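Local coordinates for protein RTX-adhesin (Marinomonas primoryensis, PDB 5IRB) that helps an Antarctic bacterium bind to ice and diatoms, as part of a giant calcium-binding RTX adhesin, of which this chain is a fragment of tandem beta domains, at residues D11-T16 / T31-V36; N51-S56 / G71-A76; R80-S85 / E102-K107. All blocks are in the same frame, centred on the assembly; numbering follows the deposited sequence.

Interaction 1 (D11-T16 / T31-V36); sequences DIDPVT and TLTGVV. With CA (calcium ion), chain C.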
loop_
_atom_site.group_PDB
_atom_site.type_symbol
_atom_site.label_atom_id
_atom_site.label_comp_id
_atom_site.label_asym_id
_atom_site.label_seq_id
_atom_site.Cartn_x
_atom_site.Cartn_y
_atom_site.Cartn_z
ATOM N N ASP A 11 -34.193 -0.889 -36.693
ATOM C CA ASP A 11 -33.525 -1.355 -35.481
ATOM C C ASP A 11 -32.051 -1.069 -35.540
ATOM O O ASP A 11 -31.428 -1.166 -36.602
ATOM C CB ASP A 11 -33.715 -2.854 -35.260
ATOM C CG ASP A 11 -35.060 -3.196 -34.659
ATOM O OD1 ASP A 11 -35.245 -2.947 -33.444
ATOM O OD2 ASP A 11 -35.922 -3.732 -35.385
ATOM N N ILE A 12 -31.501 -0.743 -34.372
ATOM C CA ILE A 12 -30.075 -0.540 -34.184
ATOM C C ILE A 12 -29.575 -1.679 -33.306
ATOM O O ILE A 12 -30.171 -1.965 -32.266
ATOM C CB ILE A 12 -29.771 0.826 -33.532
ATOM C CG1 ILE A 12 -30.482 1.953 -34.300
ATOM C CG2 ILE A 12 -28.268 1.070 -33.435
ATOM C CD1 ILE A 12 -30.798 3.179 -33.450
ATOM N N ASP A 13 -28.523 -2.363 -33.745
ATOM C CA ASP A 13 -27.912 -3.420 -32.936
ATOM C C ASP A 13 -27.223 -2.814 -31.718
ATOM O O ASP A 13 -26.832 -1.644 -31.757
ATOM C CB ASP A 13 -26.900 -4.213 -33.768
ATOM C CG ASP A 13 -27.530 -4.892 -34.961
ATOM O OD1 ASP A 13 -28.638 -5.445 -34.820
ATOM O OD2 ASP A 13 -26.931 -4.854 -36.053
ATOM N N PRO A 14 -27.058 -3.605 -30.640
ATOM C CA PRO A 14 -26.326 -3.141 -29.455
ATOM C C PRO A 14 -24.975 -2.549 -29.831
ATOM O O PRO A 14 -24.256 -3.133 -30.639
ATOM C CB PRO A 14 -26.161 -4.415 -28.628
ATOM C CG PRO A 14 -27.384 -5.215 -28.977
ATOM C CD PRO A 14 -27.625 -4.954 -30.442
ATOM N N VAL A 15 -24.654 -1.393 -29.263
ATOM C CA VAL A 15 -23.428 -0.691 -29.595
ATOM C C VAL A 15 -22.160 -1.468 -29.219
ATOM O O VAL A 15 -21.957 -1.808 -28.048
ATOM C CB VAL A 15 -23.416 0.695 -28.944
ATOM C CG1 VAL A 15 -22.075 1.363 -29.161
ATOM C CG2 VAL A 15 -24.560 1.544 -29.516
ATOM N N THR A 16 -21.328 -1.734 -30.231
ATOM C CA THR A 16 -20.181 -2.652 -30.160
ATOM C C THR A 16 -20.521 -4.035 -29.610
ATOM O O THR A 16 -19.677 -4.683 -28.984
ATOM C CB THR A 16 -19.039 -2.084 -29.284
ATOM O OG1 THR A 16 -19.478 -1.982 -27.924
ATOM C CG2 THR A 16 -18.609 -0.727 -29.782
ATOM N N THR A 31 -18.085 0.840 -35.337
ATOM C CA THR A 31 -19.077 0.437 -36.308
ATOM C C THR A 31 -20.415 0.149 -35.657
ATOM O O THR A 31 -20.527 -0.734 -34.807
ATOM C CB THR A 31 -18.613 -0.796 -37.073
ATOM O OG1 THR A 31 -17.381 -0.483 -37.725
ATOM C CG2 THR A 31 -19.655 -1.194 -38.128
ATOM N N LEU A 32 -21.417 0.938 -36.032
ATOM C CA LEU A 32 -22.771 0.742 -35.566
ATOM C C LEU A 32 -23.530 0.071 -36.698
ATOM O O LEU A 32 -23.231 0.307 -37.860
ATOM C CB LEU A 32 -23.404 2.079 -35.197
ATOM C CG LEU A 32 -22.696 2.898 -34.116
ATOM C CD1 LEU A 32 -23.438 4.199 -33.843
ATOM C CD2 LEU A 32 -22.567 2.080 -32.839
ATOM N N THR A 33 -24.503 -0.767 -36.361
ATOM C CA THR A 33 -25.144 -1.609 -37.355
ATOM C C THR A 33 -26.604 -1.762 -36.987
ATOM O O THR A 33 -26.986 -1.516 -35.844
ATOM C CB THR A 33 -24.515 -3.018 -37.465
ATOM O OG1 THR A 33 -24.851 -3.788 -36.311
ATOM C CG2 THR A 33 -22.997 -2.964 -37.649
ATOM N N GLY A 34 -27.418 -2.169 -37.959
ATOM C CA GLY A 34 -28.786 -2.506 -37.671
ATOM C C GLY A 34 -29.481 -3.081 -38.878
ATOM O O GLY A 34 -28.847 -3.532 -39.838
ATOM N N VAL A 35 -30.805 -3.056 -38.825
ATOM C CA VAL A 35 -31.630 -3.642 -39.869
ATOM C C VAL A 35 -32.837 -2.743 -40.102
ATOM O O VAL A 35 -33.284 -2.036 -39.187
ATOM C CB VAL A 35 -32.092 -5.066 -39.520
ATOM C CG1 VAL A 35 -30.922 -6.019 -39.496
ATOM C CG2 VAL A 35 -32.834 -5.086 -38.191
ATOM N N VAL A 36 -33.343 -2.762 -41.329
ATOM C CA VAL A 36 -34.612 -2.130 -41.668
ATOM C C VAL A 36 -35.546 -3.270 -42.062
ATOM O O VAL A 36 -35.203 -4.078 -42.901
ATOM C CB VAL A 36 -34.488 -1.112 -42.823
ATOM C CG1 VAL A 36 -35.856 -0.494 -43.153
ATOM C CG2 VAL A 36 -33.445 -0.035 -42.514
HETATM CA CA CA C . -17.657 -2.505 -26.164
HETATM O O HOH W 1 -24.720 -0.793 -33.484
HETATM O O HOH W 2 -26.955 -5.633 -38.985
HETATM O O HOH W 3 -22.047 -1.864 -33.038
HETATM O O HOH W 4 -17.500 -4.677 -27.371
HETATM O O HOH W 5 -16.395 -2.870 -23.705
HETATM O O HOH W 6 -15.456 -4.109 -25.255
#

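Interaction 2 (N51-S56 / G71-A76); sequences NGVTYS and GSDLSA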
loop_
_atom_site.group_PDB
_atom_site.type_symbol
_atom_site.label_atom_id
_atom_site.label_comp_id
_atom_site.label_asym_id
_atom_site.label_seq_id
_atom_site.Cartn_x
_atom_site.Cartn_y
_atom_site.Cartn_z
ATOM N N ASN A 51 -23.991 13.051 -30.546
ATOM C CA ASN A 51 -23.250 14.213 -30.046
ATOM C C ASN A 51 -23.413 15.397 -31.009
ATOM O O ASN A 51 -22.464 16.128 -31.283
ATOM C CB ASN A 51 -21.773 13.830 -29.837
ATOM C CG ASN A 51 -20.943 14.940 -29.159
ATOM O OD1 ASN A 51 -21.428 15.626 -28.269
ATOM N ND2 ASN A 51 -19.695 15.092 -29.578
ATOM N N GLY A 52 -24.631 15.562 -31.541
ATOM C CA GLY A 52 -24.918 16.542 -32.582
ATOM C C GLY A 52 -24.317 16.306 -33.961
ATOM O O GLY A 52 -24.436 17.142 -34.869
ATOM N N VAL A 53 -23.702 15.147 -34.155
ATOM C CA VAL A 53 -23.015 14.886 -35.414
ATOM C C VAL A 53 -23.830 13.857 -36.186
ATOM O O VAL A 53 -24.238 12.833 -35.631
ATOM C CB VAL A 53 -21.581 14.358 -35.202
ATOM C CG1 VAL A 53 -20.920 14.085 -36.538
ATOM C CG2 VAL A 53 -20.744 15.356 -34.385
ATOM N N THR A 54 -24.059 14.136 -37.469
ATOM C CA THR A 54 -24.820 13.250 -38.344
ATOM C C THR A 54 -23.925 12.264 -39.075
ATOM O O THR A 54 -22.889 12.645 -39.618
ATOM C CB THR A 54 -25.623 14.055 -39.379
ATOM O OG1 THR A 54 -26.516 14.942 -38.693
ATOM C CG2 THR A 54 -26.439 13.126 -40.298
ATOM N N TYR A 55 -24.293 10.989 -39.016
ATOM C CA TYR A 55 -23.669 9.968 -39.850
ATOM C C TYR A 55 -24.741 9.361 -40.740
ATOM O O TYR A 55 -25.899 9.234 -40.318
ATOM C CB TYR A 55 -23.007 8.881 -38.999
ATOM C CG TYR A 55 -21.895 9.407 -38.107
ATOM C CD1 TYR A 55 -22.182 9.986 -36.885
ATOM C CD2 TYR A 55 -20.572 9.342 -38.503
ATOM C CE1 TYR A 55 -21.165 10.475 -36.060
ATOM C CE2 TYR A 55 -19.554 9.843 -37.707
ATOM C CZ TYR A 55 -19.855 10.401 -36.485
ATOM O OH TYR A 55 -18.834 10.884 -35.689
ATOM N N SER A 56 -24.325 8.880 -41.909
ATOM C CA SER A 56 -25.237 8.343 -42.915
ATOM C C SER A 56 -24.681 7.124 -43.611
ATOM O O SER A 56 -23.483 6.987 -43.790
ATOM C CB SER A 56 -25.540 9.401 -43.984
ATOM O OG SER A 56 -26.513 10.316 -43.512
ATOM N N GLY A 71 -15.772 7.237 -32.066
ATOM C CA GLY A 71 -15.924 6.866 -30.662
ATOM C C GLY A 71 -16.090 8.077 -29.754
ATOM O O GLY A 71 -16.857 8.033 -28.795
ATOM N N SER A 72 -15.449 9.185 -30.113
ATOM C CA SER A 72 -15.479 10.402 -29.299
ATOM C C SER A 72 -16.873 10.997 -29.244
ATOM O O SER A 72 -17.286 11.514 -28.205
ATOM C CB SER A 72 -14.497 11.451 -29.843
ATOM O OG SER A 72 -14.925 11.967 -31.100
ATOM N N ASP A 73 -17.615 10.885 -30.353
ATOM C CA ASP A 73 -19.001 11.327 -30.375
ATOM C C ASP A 73 -19.885 10.441 -29.515
ATOM O O ASP A 73 -20.754 10.941 -28.811
ATOM C CB ASP A 73 -19.516 11.393 -31.816
ATOM C CG ASP A 73 -18.922 12.559 -32.572
ATOM O OD1 ASP A 73 -18.620 13.581 -31.918
ATOM O OD2 ASP A 73 -18.738 12.462 -33.800
ATOM N N LEU A 74 -19.651 9.136 -29.543
ATOM C CA LEU A 74 -20.399 8.240 -28.669
ATOM C C LEU A 74 -20.066 8.550 -27.195
ATOM O O LEU A 74 -20.955 8.692 -26.354
ATOM C CB LEU A 74 -20.080 6.773 -29.000
ATOM C CG LEU A 74 -20.631 6.176 -30.302
ATOM C CD1 LEU A 74 -19.927 4.872 -30.663
ATOM C CD2 LEU A 74 -22.129 5.956 -30.136
ATOM N N SER A 75 -18.786 8.732 -26.902
ATOM C CA SER A 75 -18.372 8.985 -25.531
ATOM C C SER A 75 -18.925 10.319 -25.007
ATOM O O SER A 75 -19.375 10.408 -23.861
ATOM C CB SER A 75 -16.844 8.970 -25.447
ATOM O OG SER A 75 -16.419 9.317 -24.145
ATOM N N ALA A 76 -18.961 11.322 -25.878
ATOM C CA ALA A 76 -19.452 12.654 -25.524
ATOM C C ALA A 76 -20.973 12.804 -25.552
ATOM O O ALA A 76 -21.500 13.775 -24.995
ATOM C CB ALA A 76 -18.827 13.697 -26.437
#

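Interaction 3 (R80-S85 / E102-K107); sequences RIVDAS and ESFIVK. With CA (calcium ion), chain H.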
loop_
_atom_site.group_PDB
_atom_site.type_symbol
_atom_site.label_atom_id
_atom_site.label_comp_id
_atom_site.label_asym_id
_atom_site.label_seq_id
_atom_site.Cartn_x
_atom_site.Cartn_y
_atom_site.Cartn_z
ATOM N N ARG A 80 -26.324 9.524 -23.910
ATOM C CA ARG A 80 -25.938 8.142 -24.227
ATOM C C ARG A 80 -27.041 7.432 -25.029
ATOM O O ARG A 80 -27.379 6.278 -24.770
ATOM C CB ARG A 80 -25.586 7.351 -22.953
ATOM C CG ARG A 80 -24.171 7.645 -22.380
ATOM C CD ARG A 80 -24.110 8.922 -21.564
ATOM N NE ARG A 80 -22.835 9.052 -20.844
ATOM C CZ ARG A 80 -21.719 9.569 -21.358
ATOM N NH1 ARG A 80 -21.697 10.032 -22.604
ATOM N NH2 ARG A 80 -20.618 9.635 -20.627
ATOM N N ILE A 81 -27.621 8.164 -25.976
ATOM C CA ILE A 81 -28.620 7.605 -26.897
ATOM C C ILE A 81 -28.273 7.988 -28.318
ATOM O O ILE A 81 -28.039 9.163 -28.605
ATOM C CB ILE A 81 -30.054 8.097 -26.599
ATOM C CG1 ILE A 81 -30.514 7.668 -25.210
ATOM C CG2 ILE A 81 -31.044 7.560 -27.633
ATOM C CD1 ILE A 81 -31.691 8.470 -24.735
ATOM N N VAL A 82 -28.216 6.984 -29.186
ATOM C CA VAL A 82 -28.109 7.195 -30.616
ATOM C C VAL A 82 -29.529 7.446 -31.166
ATOM O O VAL A 82 -30.403 6.604 -30.989
ATOM C CB VAL A 82 -27.481 5.981 -31.314
ATOM C CG1 VAL A 82 -27.467 6.195 -32.834
ATOM C CG2 VAL A 82 -26.074 5.707 -30.785
ATOM N N ASP A 83 -29.755 8.585 -31.823
ATOM C CA ASP A 83 -31.016 8.813 -32.548
ATOM C C ASP A 83 -30.850 8.421 -34.015
ATOM O O ASP A 83 -29.889 8.828 -34.671
ATOM C CB ASP A 83 -31.476 10.278 -32.440
ATOM C CG ASP A 83 -31.612 10.763 -30.988
ATOM O OD1 ASP A 83 -32.248 10.076 -30.152
ATOM O OD2 ASP A 83 -31.097 11.864 -30.683
ATOM N N ALA A 84 -31.803 7.657 -34.536
ATOM C CA ALA A 84 -31.687 7.175 -35.902
ATOM C C ALA A 84 -32.986 7.357 -36.670
ATOM O O ALA A 84 -34.070 7.264 -36.105
ATOM C CB ALA A 84 -31.291 5.717 -35.898
ATOM N N SER A 85 -32.864 7.627 -37.954
ATOM C CA SER A 85 -34.030 7.562 -38.827
ATOM C C SER A 85 -33.672 6.988 -40.197
ATOM O O SER A 85 -32.493 6.943 -40.587
ATOM C CB SER A 85 -34.673 8.946 -38.953
ATOM O OG SER A 85 -33.798 9.853 -39.599
ATOM N N GLU A 102 -31.187 4.034 -29.737
ATOM C CA GLU A 102 -30.377 3.017 -29.102
ATOM C C GLU A 102 -29.580 3.658 -27.972
ATOM O O GLU A 102 -28.756 4.542 -28.192
ATOM C CB GLU A 102 -29.430 2.368 -30.121
ATOM C CG GLU A 102 -28.686 1.142 -29.594
ATOM C CD GLU A 102 -29.619 0.024 -29.204
ATOM O OE1 GLU A 102 -30.751 -0.005 -29.721
ATOM O OE2 GLU A 102 -29.222 -0.822 -28.372
ATOM N N SER A 103 -29.862 3.222 -26.757
ATOM C CA SER A 103 -29.083 3.646 -25.604
ATOM C C SER A 103 -27.866 2.755 -25.412
ATOM O O SER A 103 -27.815 1.616 -25.885
ATOM C CB SER A 103 -29.941 3.646 -24.346
ATOM O OG SER A 103 -30.243 2.330 -23.935
ATOM N N PHE A 104 -26.857 3.305 -24.754
ATOM C CA PHE A 104 -25.629 2.566 -24.516
ATOM C C PHE A 104 -25.000 3.098 -23.243
ATOM O O PHE A 104 -25.460 4.101 -22.688
ATOM C CB PHE A 104 -24.682 2.661 -25.712
ATOM C CG PHE A 104 -24.302 4.058 -26.070
ATOM C CD1 PHE A 104 -25.142 4.843 -26.850
ATOM C CD2 PHE A 104 -23.108 4.597 -25.630
ATOM C CE1 PHE A 104 -24.799 6.130 -27.179
ATOM C CE2 PHE A 104 -22.759 5.884 -25.953
ATOM C CZ PHE A 104 -23.609 6.659 -26.729
ATOM N N ILE A 105 -23.981 2.390 -22.769
ATOM C CA ILE A 105 -23.228 2.784 -21.574
ATOM C C ILE A 105 -21.816 3.241 -21.926
ATOM O O ILE A 105 -21.126 2.597 -22.719
ATOM C CB ILE A 105 -23.160 1.613 -20.596
ATOM C CG1 ILE A 105 -24.584 1.203 -20.199
ATOM C CG2 ILE A 105 -22.240 1.934 -19.385
ATOM C CD1 ILE A 105 -24.654 -0.095 -19.446
ATOM N N VAL A 106 -21.384 4.349 -21.328
ATOM C CA VAL A 106 -19.998 4.790 -21.453
ATOM C C VAL A 106 -19.259 4.573 -20.123
ATOM O O VAL A 106 -19.657 5.105 -19.092
ATOM C CB VAL A 106 -19.899 6.265 -21.862
ATOM C CG1 VAL A 106 -18.442 6.690 -21.979
ATOM C CG2 VAL A 106 -20.612 6.489 -23.200
ATOM N N LYS A 107 -18.182 3.796 -20.198
ATOM C CA LYS A 107 -17.321 3.416 -19.075
ATOM C C LYS A 107 -15.883 3.415 -19.550
ATOM O O LYS A 107 -15.379 2.396 -20.006
ATOM C CB LYS A 107 -17.709 2.033 -18.544
ATOM C CG LYS A 107 -17.001 1.596 -17.251
ATOM C CD LYS A 107 -17.289 2.491 -16.062
ATOM C CE LYS A 107 -16.543 1.985 -14.815
ATOM N NZ LYS A 107 -16.919 0.567 -14.502
HETATM CA CA CA H . -27.918 11.455 -28.039
HETATM O O HOH W 7 -30.351 11.852 -28.150
HETATM O O HOH W 8 -28.055 12.066 -30.514
HETATM O O HOH W 9 -27.570 13.898 -27.463
#

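Interaction 1 (D11-T16 / T31-V36)
The flat group that works across this contact is the carboxylate of Asp-13, and OD2 is the oxygen that meets Thr-33. Thr-33 OG1 donates to Asp-13 OD2 at 2.4 Å, so short that the exact length is doubtful, and a water also donates to OD2 while bridging to Gly-34 O. The hydroxyl reaches its acceptor because OG1 stands between the backbone N and the carbonyl carbon (chi1 72°). A short acid and a beta-branched hydroxyl suit this partly exposed position, since they can bond to each other across the strands beside the main-chain bond of the same two residues, Asp-13 N to Thr-33 O at 2.7 Å. Further along the pairing, Asp-11 and Val-35 form an antiparallel hydrogen-bonded pair, with Asp-11 N bonding to Val-35 O at 2.9 Å (N-H...O 176°). Ile-12 faces Gly-34 in the adjoining non-hydrogen-bonded pair; with no side chain on Gly-34, Asp-11 O comes to 3.1 Å from its CA in a C-H...O contact. Beyond the strand, Val-15 CG1 packs on Leu-32 CD2 at 3.8 Å on the buried side. Thr-16 OG1 then binds the calcium ion at 2.6 Å, together with Asp-18, Val-20 and Glu-25. A short edge strand leading into a calcium-binding loop is consistent with an Ig-like beta sandwich of a bacterial adhesin.

Interaction 2 (N51-S56 / G71-A76)
Asn-51, in a left-handed backbone conformation, brings its CA to 5.1 Å from the CA of Asp-73, where the tip of a hairpin meets the one-and-a-half-turn helix 71-76. The side chain that gathers the contact is the carboxylate of Asp-73, buried and gripped at both oxygens. Asn-51 ND2 donates to OD1 of Asp-73 at 3.0 Å, almost straight; the acceptor lies in the amide plane of Asn-51, but the amide approaches OD1 from its anti side and somewhat out of the carboxylate plane. With CG of Asn-51 anti to the backbone N (chi1 -173°), the amide reaches toward the helix, between Asp-73 and Ala-76, and ND2 also rests 3.5 Å from Ala-76 CB. Asn-51 and Gly-52 both adopt left-handed backbone conformations, as in the type I' turn of a two-residue beta hairpin, here joining strands 43-50 and 53-58; Asn-Gly is the classic sequence for it. From the second strand, Tyr-55 OH donates to OD2 of Asp-73 at a very short 2.5 Å, and OD2 lies at the ring's edge, in its plane. The ring and the carboxylate are turned 61° apart. Tyr-55 OH is hydrogen-bonded to Ala-70 N as well, just ahead of the helix. Between the two polar partners, Val-53 sets CG2 3.6 Å from Asp-73 OD2, a methyl contact against the buried carboxylate, while Asp-77 OD1, next to the helix, takes the backbone N-H of Asn-51.

Interaction 3 (R80-S85 / E102-K107)
The beta hairpin of strands 81-89 and 95-106 meets a calcium site here, where the first strand leaves the metal-binding loop. Val-82 and Glu-102 are an antiparallel hydrogen-bonded pair: Val-82 N donates to Glu-102 O at 2.7 Å, and Glu-102 N returns the bond to Val-82 O at 3.0 Å. Ile-81 and Ser-103 form the neighbouring non-hydrogen-bonded pair, and Phe-104 N closes on Arg-80 O at 3.0 Å. Phe-104 is buried. Its CG stands between the backbone N and the carbonyl carbon (chi1 58°), which turns the ring back against the opposite strand: one face takes CB of Arg-80, Glu-102 O lies at the edge, and CE1 meets Val-82 CG2 at 3.8 Å. A flat aromatic suits this place, covering both backbone and aliphatic groups, with Leu-74 of helix 71-76 also touching it. Arg-80, bent at chi2 (80°), lays its guanidinium over Val-106, whose CG2 sits 3.7 Å from the guanidinium plane, over its centre. NH1 of Arg-80 is hydrogen-bonded to Ser-75 O and Asp-77 O, so the apolar contact on the face does not compete with the polar bonds. Ile-81 O binds the calcium ion at 2.4 Å, alongside Asp-77 and Asp-79, and Asp-83 OD2 accepts from two of the metal's waters, one at 2.6 Å, as a second-shell residue. Calcium at Ile-81 O would probably polarise the peptide it shares with Val-82 N, making that N-H a stronger donor and coupling metal binding to the pairing of the hairpin.

Overall arrangement
The three contacts occupy the N-terminal domain of the fragment. Interaction 3 touches both others, its centre about 10 Å from each; interactions 1 and 2, centres about 14 Å apart, do not touch. Interaction 1 packs on interaction 3 through Ile-12 CD1 against Ala-84 CB (3.6 Å) and Val-15 CG2 against Phe-104 CB (4.0 Å), joining the two sheets. Ile-12 and Glu-102 belong to a known magnesium site, with no ion bound to this chain. Interaction 2 joins interaction 3 through the helix, where Leu-74 O reaches Phe-104 CE2 at 3.4 Å. Interactions 1 and 3 each contribute to a different calcium site, and the Asn-51 side chain lies about 7 Å from the calcium that Ile-81 binds.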